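Local coordinates for aromatic amino acid aminotransferase I (PDB 6HNU), which probably catalyses the pyridoxal-phosphate-dependent transfer of the amino group of aromatic L-amino acids to 2-oxoglutarate, giving aromatic oxo-acids and L-glutamate, at residues 65-70 against 345-350; 84-87 against 91-94; 120-125 against 131-136; 234-239 against 289-294; 257-262 against 373-378. All coordinates share one frame; numbering follows the deposited sequence. Where two conformers were deposited one is given.

In the fold
Contacts 1 and 3 are buried, contact 4 is partly so, and contacts 2 and 5 lie at the surface. The chemistry follows: contact 1 is an aromatic cluster, contact 3 packs a tryptophan on a helix, contact 4 lays a salt-bridged arginine over a helix backbone, while contact 2 relies on an asparagine amide and contact 5 on a long ion pair with a bridging water. Contacts 1 and 5 share helix 334-377, their centres about 32 Å apart. Contacts 3 and 4 both reach the large mixed sheet, centres about 17 Å apart. Contact 1 touches contact 3 through His349, which is hydrogen-bonded to Glu120. Contact 1 uses the loop between strands 57-62 and 81-86, contact 2 the end of strand 81-86.

Contact 1 of 5, residues 65-70 against 345-350; sequences PSFSGG and RKWGHS
The loop that joins the two strands of the hairpin 57-62 and 81-86 packs here on the long helix 334-377, in a small aromatic cluster built round Trp347 and Phe67. Phe67 directs the CZ corner of its ring onto the indole in an edge-to-face (T-shaped) pair; the Phe67 ring and the six-membered ring of Trp347 have centroids 4.9 Å apart and planes at 68°. CZ of Phe67 stands over the indole close to its middle, 3.7 Å from CE2 of Trp347. Pro65 adds a second apolar contact: its CD lies 3.7 Å from CD1 of Trp347, and its CG reaches the same carbon. Proline suits this place because its compact, rigid ring offers CG and CD as apolar surface and it has no N-H to satisfy. The peptide between Pro65 and Ser66 is cis, and CA of Pro65 comes over the centre of the Phe67 ring. The one polar atom of the indole, NE1 of Trp347, is hydrogen-bonded to the O of Pro63. Trp355, about two turns further along the helix, meets both rings. Pro54 of the second subunit packs on Trp347, so this edge-to-face cluster seats the hairpin loop on helix 334-377 beside the subunit interface.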
# COMPACT_ATOMS: atom_id res chain seq x y z
N PRO B 65 -13.31 -24.49 12.58
CA PRO B 65 -14.33 -24.12 13.53
C PRO B 65 -14.84 -25.41 14.19
O PRO B 65 -14.90 -26.44 13.51
CB PRO B 65 -15.41 -23.48 12.68
CG PRO B 65 -14.71 -23.03 11.42
CD PRO B 65 -13.62 -24.05 11.21
N SER B 66 -15.21 -25.35 15.47
CA SER B 66 -15.42 -24.14 16.24
C SER B 66 -14.21 -23.80 17.12
O SER B 66 -14.38 -23.00 18.07
CB SER B 66 -16.68 -24.27 17.07
OG SER B 66 -17.81 -24.39 16.21
N PHE B 67 -13.02 -24.33 16.81
CA PHE B 67 -11.76 -24.04 17.55
C PHE B 67 -11.95 -24.48 19.01
O PHE B 67 -11.47 -23.79 19.95
CB PHE B 67 -11.35 -22.57 17.40
CG PHE B 67 -11.58 -22.05 16.01
CD1 PHE B 67 -10.73 -22.39 14.96
CD2 PHE B 67 -12.64 -21.19 15.74
CE1 PHE B 67 -10.99 -21.96 13.66
CE2 PHE B 67 -12.88 -20.75 14.45
CZ PHE B 67 -12.05 -21.13 13.42
N SER B 68 -12.54 -25.66 19.19
CA SER B 68 -12.86 -26.22 20.54
C SER B 68 -11.57 -26.37 21.38
O SER B 68 -11.67 -26.28 22.61
CB SER B 68 -13.61 -27.52 20.45
OG SER B 68 -12.84 -28.50 19.77
N GLY B 69 -10.42 -26.52 20.73
CA GLY B 69 -9.11 -26.64 21.40
C GLY B 69 -8.55 -25.28 21.81
O GLY B 69 -7.48 -25.26 22.43
N GLY B 70 -9.26 -24.18 21.51
CA GLY B 70 -8.72 -22.82 21.66
C GLY B 70 -8.06 -22.37 20.37
O GLY B 70 -7.57 -23.23 19.62
N ARG B 345 -14.60 -17.88 3.82
CA ARG B 345 -15.70 -18.65 3.18
C ARG B 345 -15.63 -20.11 3.62
O ARG B 345 -16.70 -20.72 3.75
CB ARG B 345 -15.64 -18.49 1.67
CG ARG B 345 -16.12 -17.10 1.28
CD ARG B 345 -16.10 -16.82 -0.20
NE ARG B 345 -16.70 -15.52 -0.44
CZ ARG B 345 -18.01 -15.29 -0.52
NH1 ARG B 345 -18.87 -16.30 -0.39
NH2 ARG B 345 -18.46 -14.06 -0.71
N LYS B 346 -14.44 -20.61 3.93
CA LYS B 346 -14.28 -22.01 4.43
C LYS B 346 -14.86 -22.08 5.85
O LYS B 346 -15.63 -23.01 6.18
CB LYS B 346 -12.83 -22.46 4.37
CG LYS B 346 -12.59 -23.89 4.88
CD LYS B 346 -13.34 -24.92 4.05
CE LYS B 346 -13.18 -26.33 4.57
NZ LYS B 346 -13.98 -27.28 3.76
N TRP B 347 -14.56 -21.07 6.67
CA TRP B 347 -15.10 -20.97 8.04
C TRP B 347 -16.58 -20.61 7.99
O TRP B 347 -17.36 -21.04 8.88
CB TRP B 347 -14.29 -19.94 8.81
CG TRP B 347 -12.90 -20.34 9.17
CD1 TRP B 347 -12.23 -21.50 8.94
CD2 TRP B 347 -12.01 -19.51 9.93
NE1 TRP B 347 -10.97 -21.42 9.47
CE2 TRP B 347 -10.82 -20.22 10.09
CE3 TRP B 347 -12.13 -18.23 10.48
CZ2 TRP B 347 -9.73 -19.69 10.80
CZ3 TRP B 347 -11.06 -17.70 11.17
CH2 TRP B 347 -9.88 -18.43 11.34
N GLY B 348 -16.96 -19.82 6.99
CA GLY B 348 -18.27 -19.15 6.90
C GLY B 348 -18.43 -18.09 7.97
O GLY B 348 -17.56 -17.95 8.86
N HIS B 349 -19.48 -17.30 7.88
CA HIS B 349 -19.78 -16.31 8.94
C HIS B 349 -19.83 -17.01 10.29
O HIS B 349 -19.38 -16.43 11.32
CB HIS B 349 -21.07 -15.58 8.61
CG HIS B 349 -20.84 -14.60 7.54
ND1 HIS B 349 -20.03 -13.50 7.75
CD2 HIS B 349 -21.26 -14.56 6.26
CE1 HIS B 349 -19.97 -12.81 6.64
NE2 HIS B 349 -20.75 -13.42 5.71
N SER B 350 -20.38 -18.23 10.32
CA SER B 350 -20.53 -18.95 11.60
C SER B 350 -19.15 -19.18 12.20
O SER B 350 -18.98 -18.99 13.41
CB SER B 350 -21.29 -20.27 11.39
OG SER B 350 -21.61 -20.85 12.64

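Contact 2 of 5, residues 84-87 against 91-94; sequences EVFK and DNVP
Asn92 and Phe86 meet with amide and ring planes 54° apart, and the amide of Asn92 lies beside the end of strand 81-86 rather than over the phenyl ring. Both ends of that amide are used on one residue. OD1 of Asn92 accepts from the backbone N of Phe86 at 2.8 Å, in the carbonyl plane and on a lone pair, with a nearly straight N-H...O angle of 166°. ND2 of Asn92 gives a longer bond, 3.2 Å, to the backbone O of Phe86, which it reaches tilted from the carbonyl plane. An asparagine suits the place because its side chain carries a donor and an acceptor side by side, as a peptide group does, and can pair with the N-H and C=O of one strand residue. With CG anti to the carbonyl carbon (chi1 -79°), the amide is swung toward Phe86.

The ring of Phe86 is turned across Asp91, steeply inclined to its carboxylate. CB of Asp91 makes an off-centre CH-pi contact, 4.0 Å from the ring centroid, while CD1 of Phe86 comes closest to the backbone O of Asp91, at 3.1 Å. A phenyl ring fits because it can lie against this methylene and the backbone together. OD1 of Asn92 lies at the edge of the same ring, in its plane. A water donates to the O of Glu84 at 2.7 Å and to OD1 of Asn92, and accepts from the N of Val93. OD1 therefore has two donors, a peptide N-H and a water, while the pair of amide bonds fixes which way round the Asn92 amide sits and ties the returning loop to the strand end.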
# COMPACT_ATOMS: atom_id res chain seq x y z
N GLU B 84 -7.47 -24.24 -1.02
CA GLU B 84 -6.78 -24.20 -2.31
C GLU B 84 -7.44 -23.13 -3.17
O GLU B 84 -8.69 -23.09 -3.26
CB GLU B 84 -6.90 -25.56 -3.01
CG GLU B 84 -6.20 -26.67 -2.25
CD GLU B 84 -5.96 -27.88 -3.14
OE1 GLU B 84 -6.93 -28.28 -3.80
OE2 GLU B 84 -4.79 -28.37 -3.22
N VAL B 85 -6.60 -22.24 -3.71
CA VAL B 85 -7.00 -21.33 -4.80
C VAL B 85 -6.18 -21.66 -6.05
O VAL B 85 -4.98 -21.32 -6.13
CB VAL B 85 -6.89 -19.87 -4.37
CG1 VAL B 85 -7.47 -19.00 -5.47
CG2 VAL B 85 -7.61 -19.64 -3.04
N PHE B 86 -6.83 -22.29 -7.02
CA PHE B 86 -6.25 -22.55 -8.35
C PHE B 86 -6.29 -21.28 -9.21
O PHE B 86 -7.12 -20.36 -8.98
CB PHE B 86 -7.05 -23.67 -9.02
CG PHE B 86 -6.81 -25.02 -8.41
CD1 PHE B 86 -7.56 -25.46 -7.33
CD2 PHE B 86 -5.83 -25.86 -8.93
CE1 PHE B 86 -7.34 -26.73 -6.80
CE2 PHE B 86 -5.61 -27.12 -8.37
CZ PHE B 86 -6.36 -27.54 -7.31
N LYS B 87 -5.42 -21.28 -10.24
CA LYS B 87 -5.36 -20.24 -11.29
C LYS B 87 -6.70 -20.16 -12.03
O LYS B 87 -7.18 -19.02 -12.28
CB LYS B 87 -4.19 -20.55 -12.23
CG LYS B 87 -3.96 -19.57 -13.37
CD LYS B 87 -2.51 -19.59 -13.79
CE LYS B 87 -2.20 -18.76 -15.00
NZ LYS B 87 -0.81 -18.96 -15.45
N ASP B 91 -11.32 -25.03 -11.60
CA ASP B 91 -10.57 -25.97 -10.73
C ASP B 91 -10.87 -25.69 -9.24
O ASP B 91 -10.28 -26.40 -8.38
CB ASP B 91 -9.06 -25.90 -11.03
CG ASP B 91 -8.69 -26.45 -12.39
OD1 ASP B 91 -9.46 -27.29 -12.90
OD2 ASP B 91 -7.67 -26.03 -12.93
N ASN B 92 -11.73 -24.71 -8.94
CA ASN B 92 -11.97 -24.19 -7.57
C ASN B 92 -13.34 -24.62 -7.06
O ASN B 92 -14.29 -24.72 -7.84
CB ASN B 92 -11.87 -22.67 -7.47
CG ASN B 92 -10.44 -22.18 -7.42
OD1 ASN B 92 -9.60 -22.82 -6.78
ND2 ASN B 92 -10.16 -21.06 -8.07
N VAL B 93 -13.45 -24.77 -5.74
CA VAL B 93 -14.76 -24.80 -5.03
C VAL B 93 -15.44 -23.45 -5.31
O VAL B 93 -14.82 -22.52 -5.85
CB VAL B 93 -14.55 -25.09 -3.54
CG1 VAL B 93 -13.80 -26.41 -3.36
CG2 VAL B 93 -13.80 -23.97 -2.82
N PRO B 94 -16.75 -23.33 -5.00
CA PRO B 94 -17.48 -22.09 -5.26
C PRO B 94 -16.90 -20.88 -4.52
O PRO B 94 -16.32 -21.05 -3.43
CB PRO B 94 -18.89 -22.40 -4.75
CG PRO B 94 -18.99 -23.92 -4.84
CD PRO B 94 -17.61 -24.39 -4.44
O HOH W 1 -10.75 -24.47 -4.35

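Contact 3 of 5, residues 120-125 against 131-136; sequences EHTDMV and ENWDVI
Thr122 is the first residue of segment 120-125 to touch strand 133-138, and it does so by its methyl. CG2 lies 3.7 Å from CZ3 of Trp133 and a little further from CH2, the two side chains running past each other in opposite directions. The first torsion explains this division of labour: CG2 is anti to the backbone N, where it meets the indole, while OG1 (chi1 -63°) turns beside that N and is hydrogen-bonded to the O of Ile118 in the preceding turn. A threonine thus keeps its hydroxyl satisfied within its own helix and gives apolar surface to the strand. OG1 of Thr122 also lies loosely against CG1 of Val135, at 4.2 Å.

The helix and strand are successive elements of the chain, a helix leading through a short turn into the edge strand of the large mixed sheet of this aminotransferase fold. The axes of the two short segments approach to 9.7 Å with their directions 135° apart. Trp133 and Val135, alternate residues of the strand, both point toward the helix, and Val312 of the adjacent strand 309-314 lies beside them. Tryptophan suits its position by giving the helix a broad apolar surface, on which Lys119 makes a cation-pi contact, while keeping an N-H for water.

Asp123, next along, reaches the neighbouring part of the same ring: CG of Asp123 is 3.6 Å from CZ2 of Trp133, carboxylate and ring planes 51° apart. A water joins the polar ends, donating to OD2 of Asp123 at 2.8 Å and accepting from NE1 of Trp133 at 3.1 Å, in the plane of the indole.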
# COMPACT_ATOMS: atom_id res chain seq x y z
N GLU B 120 -21.25 -8.28 4.41
CA GLU B 120 -22.21 -9.06 5.23
C GLU B 120 -21.77 -9.01 6.69
O GLU B 120 -22.61 -8.79 7.55
CB GLU B 120 -22.26 -10.51 4.78
CG GLU B 120 -22.94 -10.68 3.43
CD GLU B 120 -22.85 -12.07 2.80
OE1 GLU B 120 -21.94 -12.88 3.14
OE2 GLU B 120 -23.69 -12.33 1.94
N HIS B 121 -20.49 -9.26 6.95
CA HIS B 121 -19.88 -9.16 8.30
C HIS B 121 -20.22 -7.80 8.93
O HIS B 121 -20.80 -7.77 10.06
CB HIS B 121 -18.39 -9.42 8.25
CG HIS B 121 -17.72 -9.12 9.55
ND1 HIS B 121 -17.87 -9.94 10.67
CD2 HIS B 121 -16.96 -8.06 9.94
CE1 HIS B 121 -17.22 -9.40 11.68
NE2 HIS B 121 -16.65 -8.23 11.26
N THR B 122 -19.91 -6.73 8.21
CA THR B 122 -20.14 -5.33 8.66
C THR B 122 -21.62 -5.13 9.03
O THR B 122 -21.91 -4.63 10.13
CB THR B 122 -19.64 -4.33 7.62
OG1 THR B 122 -18.23 -4.54 7.52
CG2 THR B 122 -19.92 -2.89 7.98
N ASP B 123 -22.56 -5.55 8.16
CA ASP B 123 -23.99 -5.29 8.42
C ASP B 123 -24.51 -6.14 9.58
O ASP B 123 -25.35 -5.65 10.35
CB ASP B 123 -24.82 -5.49 7.15
CG ASP B 123 -26.05 -4.59 7.10
OD1 ASP B 123 -26.10 -3.58 7.85
OD2 ASP B 123 -26.88 -4.85 6.23
N MET B 124 -24.09 -7.41 9.69
CA MET B 124 -24.54 -8.33 10.76
C MET B 124 -24.16 -7.73 12.11
O MET B 124 -24.93 -7.84 13.05
CB MET B 124 -23.79 -9.65 10.53
CG MET B 124 -24.17 -10.76 11.41
SD MET B 124 -22.96 -12.08 11.17
CE MET B 124 -22.73 -12.12 9.40
N VAL B 125 -22.99 -7.10 12.21
CA VAL B 125 -22.45 -6.59 13.50
C VAL B 125 -22.94 -5.15 13.76
O VAL B 125 -23.28 -4.85 14.91
CB VAL B 125 -20.91 -6.67 13.53
CG1 VAL B 125 -20.37 -6.04 14.80
CG2 VAL B 125 -20.40 -8.10 13.41
N GLU B 131 -28.93 4.18 4.05
CA GLU B 131 -29.14 3.27 2.90
C GLU B 131 -27.84 3.18 2.09
O GLU B 131 -27.47 2.05 1.72
CB GLU B 131 -30.33 3.82 2.10
CG GLU B 131 -30.69 2.99 0.88
CD GLU B 131 -31.13 1.58 1.21
OE1 GLU B 131 -31.68 1.36 2.33
OE2 GLU B 131 -30.90 0.70 0.36
N ASN B 132 -27.19 4.32 1.82
CA ASN B 132 -26.14 4.47 0.77
C ASN B 132 -24.75 4.33 1.43
O ASN B 132 -23.90 5.23 1.28
CB ASN B 132 -26.27 5.78 -0.01
CG ASN B 132 -26.42 7.03 0.83
OD1 ASN B 132 -27.05 7.03 1.90
ND2 ASN B 132 -25.88 8.13 0.33
N TRP B 133 -24.52 3.21 2.09
CA TRP B 133 -23.24 2.87 2.75
C TRP B 133 -22.54 1.82 1.91
O TRP B 133 -23.21 1.09 1.07
CB TRP B 133 -23.42 2.41 4.20
CG TRP B 133 -24.02 1.04 4.34
CD1 TRP B 133 -25.35 0.76 4.27
CD2 TRP B 133 -23.35 -0.21 4.55
NE1 TRP B 133 -25.55 -0.58 4.45
CE2 TRP B 133 -24.35 -1.22 4.59
CE3 TRP B 133 -22.01 -0.61 4.72
CZ2 TRP B 133 -24.06 -2.57 4.82
CZ3 TRP B 133 -21.72 -1.94 4.93
CH2 TRP B 133 -22.73 -2.90 4.99
N ASP B 134 -21.24 1.73 2.07
CA ASP B 134 -20.45 0.72 1.33
C ASP B 134 -19.19 0.39 2.12
O ASP B 134 -18.94 1.00 3.17
CB ASP B 134 -20.14 1.18 -0.09
CG ASP B 134 -20.11 0.03 -1.09
OD1 ASP B 134 -20.51 -1.12 -0.73
OD2 ASP B 134 -19.67 0.28 -2.20
N VAL B 135 -18.49 -0.60 1.60
CA VAL B 135 -17.13 -0.99 2.04
C VAL B 135 -16.23 -1.00 0.81
O VAL B 135 -16.65 -1.43 -0.28
CB VAL B 135 -17.17 -2.34 2.75
CG1 VAL B 135 -18.04 -2.26 3.99
CG2 VAL B 135 -17.67 -3.43 1.84
N ILE B 136 -15.00 -0.54 1.00
CA ILE B 136 -13.89 -0.67 0.02
C ILE B 136 -12.71 -1.30 0.77
O ILE B 136 -12.64 -1.23 2.00
CB ILE B 136 -13.54 0.71 -0.60
CG1 ILE B 136 -13.11 1.74 0.45
CG2 ILE B 136 -14.73 1.19 -1.43
CD1 ILE B 136 -12.50 3.03 -0.11
O HOH W 2 -27.79 -2.74 4.66

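Contact 4 of 5, residues 234-239 against 289-294; sequences DIACKY and EGRVVR
This is a packing contact between the last turns of helix 226-239 and the loop before strand 292-297, where that loop enters an interior strand of the large mixed sheet, and it is made by a salt-bridged arginine laid with one face over a helix backbone. NE of Arg291 is 3.6 Å from CA of Cys237, and the carbonyl O of Ala236 stands above the guanidinium plane, offset toward the rim. CB of Ala236 meets CD of Arg291 at 3.9 Å; the small methyl lets the arginine chain come this close. Arg291 is bent at chi3 (59°), which brings the group round to Glu289. There NE and NH1 of Arg291 both hold OE1 of Glu289, each at 3.0 Å, side-on and within the guanidinium plane. SG of Cys237 packs against the carboxylate, 3.4 Å from OE1 of Glu289, and a water lies between that oxygen and the O of Cys237. NH2 of Arg291 has its own partners, the carboxylate of Asp240 and the O of Phe241. Carboxylates at both ends thus balance the charge of the guanidinium in a buried place, and Glu289, its OE1 held by two N-H groups, would be expected to stay ionised.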
# COMPACT_ATOMS: atom_id res chain seq x y z
N ASP B 234 -23.54 13.05 18.80
CA ASP B 234 -24.41 14.27 18.82
C ASP B 234 -23.56 15.53 18.61
O ASP B 234 -24.02 16.46 17.90
CB ASP B 234 -25.25 14.34 20.10
CG ASP B 234 -26.36 13.29 20.15
OD1 ASP B 234 -26.57 12.66 19.15
OD2 ASP B 234 -26.95 13.10 21.22
N ILE B 235 -22.37 15.59 19.19
CA ILE B 235 -21.45 16.75 19.02
C ILE B 235 -20.99 16.81 17.56
O ILE B 235 -21.03 17.89 16.96
CB ILE B 235 -20.30 16.65 20.02
CG1 ILE B 235 -20.84 16.78 21.45
CG2 ILE B 235 -19.21 17.66 19.71
CD1 ILE B 235 -19.88 16.28 22.46
N ALA B 236 -20.62 15.66 16.97
CA ALA B 236 -20.17 15.61 15.55
C ALA B 236 -21.32 16.12 14.67
O ALA B 236 -21.07 16.88 13.75
CB ALA B 236 -19.76 14.20 15.20
N CYS B 237 -22.57 15.81 14.99
CA CYS B 237 -23.73 16.21 14.16
C CYS B 237 -23.98 17.71 14.34
O CYS B 237 -24.26 18.39 13.35
CB CYS B 237 -24.98 15.42 14.49
SG CYS B 237 -24.88 13.67 14.06
N LYS B 238 -23.84 18.20 15.56
CA LYS B 238 -24.20 19.60 15.93
C LYS B 238 -23.17 20.53 15.30
O LYS B 238 -23.55 21.60 14.80
CB LYS B 238 -24.29 19.75 17.45
CG LYS B 238 -24.41 21.17 18.00
CD LYS B 238 -24.46 21.22 19.53
CE LYS B 238 -24.68 22.62 20.09
NZ LYS B 238 -24.65 22.62 21.57
N TYR B 239 -21.89 20.15 15.29
CA TYR B 239 -20.85 21.05 14.76
C TYR B 239 -20.44 20.62 13.34
O TYR B 239 -19.59 21.27 12.77
CB TYR B 239 -19.69 21.13 15.73
CG TYR B 239 -20.10 21.77 17.02
CD1 TYR B 239 -20.25 23.16 17.09
CD2 TYR B 239 -20.42 21.01 18.13
CE1 TYR B 239 -20.62 23.77 18.27
CE2 TYR B 239 -20.83 21.60 19.31
CZ TYR B 239 -20.92 22.99 19.38
OH TYR B 239 -21.32 23.59 20.54
N GLU B 289 -26.58 9.88 10.07
CA GLU B 289 -26.26 10.98 9.13
C GLU B 289 -25.18 10.56 8.10
O GLU B 289 -24.99 11.31 7.12
CB GLU B 289 -25.82 12.24 9.86
CG GLU B 289 -26.86 12.78 10.83
CD GLU B 289 -26.68 14.23 11.24
OE1 GLU B 289 -25.61 14.80 10.97
OE2 GLU B 289 -27.63 14.80 11.80
N GLY B 290 -24.47 9.44 8.27
CA GLY B 290 -23.38 9.06 7.34
C GLY B 290 -22.13 9.91 7.50
O GLY B 290 -21.39 10.06 6.54
N ARG B 291 -21.84 10.40 8.71
CA ARG B 291 -20.63 11.23 8.95
C ARG B 291 -19.56 10.39 9.66
O ARG B 291 -18.60 10.99 10.23
CB ARG B 291 -21.06 12.50 9.69
CG ARG B 291 -21.61 12.24 11.10
CD ARG B 291 -21.76 13.52 11.89
NE ARG B 291 -22.67 14.44 11.22
CZ ARG B 291 -22.31 15.46 10.44
NH1 ARG B 291 -23.25 16.20 9.87
NH2 ARG B 291 -21.05 15.78 10.25
N VAL B 292 -19.73 9.07 9.71
CA VAL B 292 -18.69 8.18 10.32
C VAL B 292 -17.93 7.47 9.19
O VAL B 292 -18.59 6.92 8.28
CB VAL B 292 -19.25 7.20 11.36
CG1 VAL B 292 -18.17 6.34 11.98
CG2 VAL B 292 -19.98 7.93 12.45
N VAL B 293 -16.60 7.41 9.31
CA VAL B 293 -15.76 6.50 8.51
C VAL B 293 -15.08 5.56 9.49
O VAL B 293 -14.43 6.05 10.43
CB VAL B 293 -14.79 7.24 7.59
CG1 VAL B 293 -14.02 6.29 6.69
CG2 VAL B 293 -15.53 8.26 6.73
N ARG B 294 -15.25 4.27 9.27
CA ARG B 294 -14.63 3.21 10.10
C ARG B 294 -13.44 2.59 9.35
O ARG B 294 -13.56 2.23 8.16
CB ARG B 294 -15.66 2.16 10.49
CG ARG B 294 -15.10 0.99 11.28
CD ARG B 294 -16.17 -0.05 11.56
NE ARG B 294 -15.75 -1.04 12.53
CZ ARG B 294 -15.92 -0.96 13.85
NH1 ARG B 294 -16.43 0.12 14.39
NH2 ARG B 294 -15.48 -1.93 14.63
O HOH W 3 -25.96 17.71 11.30

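Contact 5 of 5, residues 257-262 against 373-378; sequences YTKDKA and ALDQFV
A surface ion pair joins the loop that follows strand 242-246 to the C-terminal end of the long helix 334-377, in a region where the helix packs on helix 471-489. Lys259 reaches across from the loop and Asp375 points toward it from the helix, the two side chains crossing at about a right angle. The salt bridge is long: NZ of Lys259 is 3.7 Å from OD2 of Asp375, and about equally far from OD1, so the ammonium faces the carboxylate as a whole and no direct hydrogen bond forms. Bends at chi3 (140°) and chi4 (-62°) bring the tip of the lysine round to this place. Lysine suits the position, since its long flexible chain lets an exposed loop bring a charge to a partner on another element. Asp375 has a closer attachment elsewhere, a salt bridge from OD1 to Lys380, so Lys259 is a second, looser positive neighbour. OH of Tyr257 is hydrogen-bonded to Asp372 of the same helix. A water bridges Lys259 and Asp375 beside their direct approach, donating to OD1 of Asp375 at 2.8 Å and accepting only weakly from NZ of Lys259, at 3.3 Å.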
# COMPACT_ATOMS: atom_id res chain seq x y z
N TYR B 257 -14.26 -7.21 33.85
CA TYR B 257 -13.34 -7.76 34.87
C TYR B 257 -14.09 -7.80 36.20
O TYR B 257 -14.83 -6.87 36.50
CB TYR B 257 -12.06 -6.92 35.00
CG TYR B 257 -11.17 -7.31 36.15
CD1 TYR B 257 -10.22 -8.30 36.03
CD2 TYR B 257 -11.27 -6.65 37.38
CE1 TYR B 257 -9.40 -8.66 37.09
CE2 TYR B 257 -10.45 -6.99 38.44
CZ TYR B 257 -9.51 -7.99 38.30
OH TYR B 257 -8.68 -8.33 39.33
N THR B 258 -13.89 -8.88 36.95
CA THR B 258 -14.35 -9.02 38.35
C THR B 258 -13.16 -9.51 39.19
O THR B 258 -12.41 -10.34 38.67
CB THR B 258 -15.54 -10.00 38.43
OG1 THR B 258 -15.93 -10.11 39.80
CG2 THR B 258 -15.18 -11.37 37.92
N LYS B 259 -13.02 -9.05 40.44
CA LYS B 259 -11.97 -9.58 41.37
C LYS B 259 -12.34 -11.02 41.78
O LYS B 259 -11.41 -11.83 42.02
CB LYS B 259 -11.81 -8.67 42.60
CG LYS B 259 -11.39 -7.23 42.31
CD LYS B 259 -11.92 -6.24 43.33
CE LYS B 259 -10.93 -5.16 43.70
NZ LYS B 259 -9.71 -5.73 44.34
N ASP B 260 -13.64 -11.33 41.80
CA ASP B 260 -14.19 -12.65 42.22
C ASP B 260 -13.80 -13.71 41.20
O ASP B 260 -14.61 -13.97 40.28
CB ASP B 260 -15.71 -12.59 42.40
CG ASP B 260 -16.36 -13.91 42.83
OD1 ASP B 260 -15.60 -14.88 43.13
OD2 ASP B 260 -17.62 -13.96 42.85
N LYS B 261 -12.63 -14.32 41.37
CA LYS B 261 -12.09 -15.33 40.42
C LYS B 261 -13.16 -16.39 40.12
O LYS B 261 -13.30 -16.76 38.93
CB LYS B 261 -10.80 -15.95 40.97
CG LYS B 261 -9.62 -14.99 41.10
CD LYS B 261 -8.35 -15.71 41.55
CE LYS B 261 -7.08 -14.90 41.36
NZ LYS B 261 -7.08 -13.67 42.19
N ALA B 262 -13.90 -16.85 41.14
CA ALA B 262 -14.87 -17.97 41.04
C ALA B 262 -16.01 -17.63 40.05
O ALA B 262 -16.57 -18.59 39.47
CB ALA B 262 -15.40 -18.33 42.41
N ALA B 373 -2.44 -9.24 38.72
CA ALA B 373 -1.03 -8.98 39.08
C ALA B 373 -0.87 -7.49 39.45
O ALA B 373 -0.24 -7.22 40.50
CB ALA B 373 -0.11 -9.47 37.99
N LEU B 374 -1.48 -6.54 38.73
CA LEU B 374 -1.43 -5.10 39.11
C LEU B 374 -1.96 -4.96 40.55
O LEU B 374 -1.34 -4.24 41.37
CB LEU B 374 -2.27 -4.24 38.16
CG LEU B 374 -1.72 -4.00 36.76
CD1 LEU B 374 -2.57 -2.94 36.07
CD2 LEU B 374 -0.24 -3.60 36.76
N ASP B 375 -3.11 -5.57 40.83
CA ASP B 375 -3.81 -5.41 42.13
C ASP B 375 -2.89 -5.89 43.27
O ASP B 375 -2.83 -5.23 44.34
CB ASP B 375 -5.12 -6.19 42.12
CG ASP B 375 -5.91 -6.08 43.40
OD1 ASP B 375 -6.09 -4.95 43.89
OD2 ASP B 375 -6.36 -7.14 43.87
N GLN B 376 -2.19 -6.98 43.01
CA GLN B 376 -1.36 -7.70 43.99
C GLN B 376 -0.06 -6.92 44.24
O GLN B 376 0.34 -6.83 45.41
CB GLN B 376 -1.06 -9.07 43.41
CG GLN B 376 -0.38 -10.04 44.35
CD GLN B 376 -0.08 -11.32 43.60
OE1 GLN B 376 0.98 -11.91 43.75
NE2 GLN B 376 -1.03 -11.76 42.77
N PHE B 377 0.60 -6.44 43.18
CA PHE B 377 2.05 -6.12 43.21
C PHE B 377 2.30 -4.62 43.26
O PHE B 377 3.39 -4.23 43.72
CB PHE B 377 2.75 -6.76 42.03
CG PHE B 377 2.93 -8.24 42.16
CD1 PHE B 377 3.61 -8.78 43.24
CD2 PHE B 377 2.44 -9.11 41.19
CE1 PHE B 377 3.80 -10.15 43.35
CE2 PHE B 377 2.60 -10.48 41.32
CZ PHE B 377 3.29 -11.00 42.39
N VAL B 378 1.36 -3.79 42.81
CA VAL B 378 1.62 -2.34 42.66
C VAL B 378 1.10 -1.62 43.89
O VAL B 378 -0.08 -1.70 44.20
CB VAL B 378 1.03 -1.75 41.37
CG1 VAL B 378 1.37 -0.28 41.27
CG2 VAL B 378 1.51 -2.48 40.13
O HOH W 4 -8.09 -3.02 43.55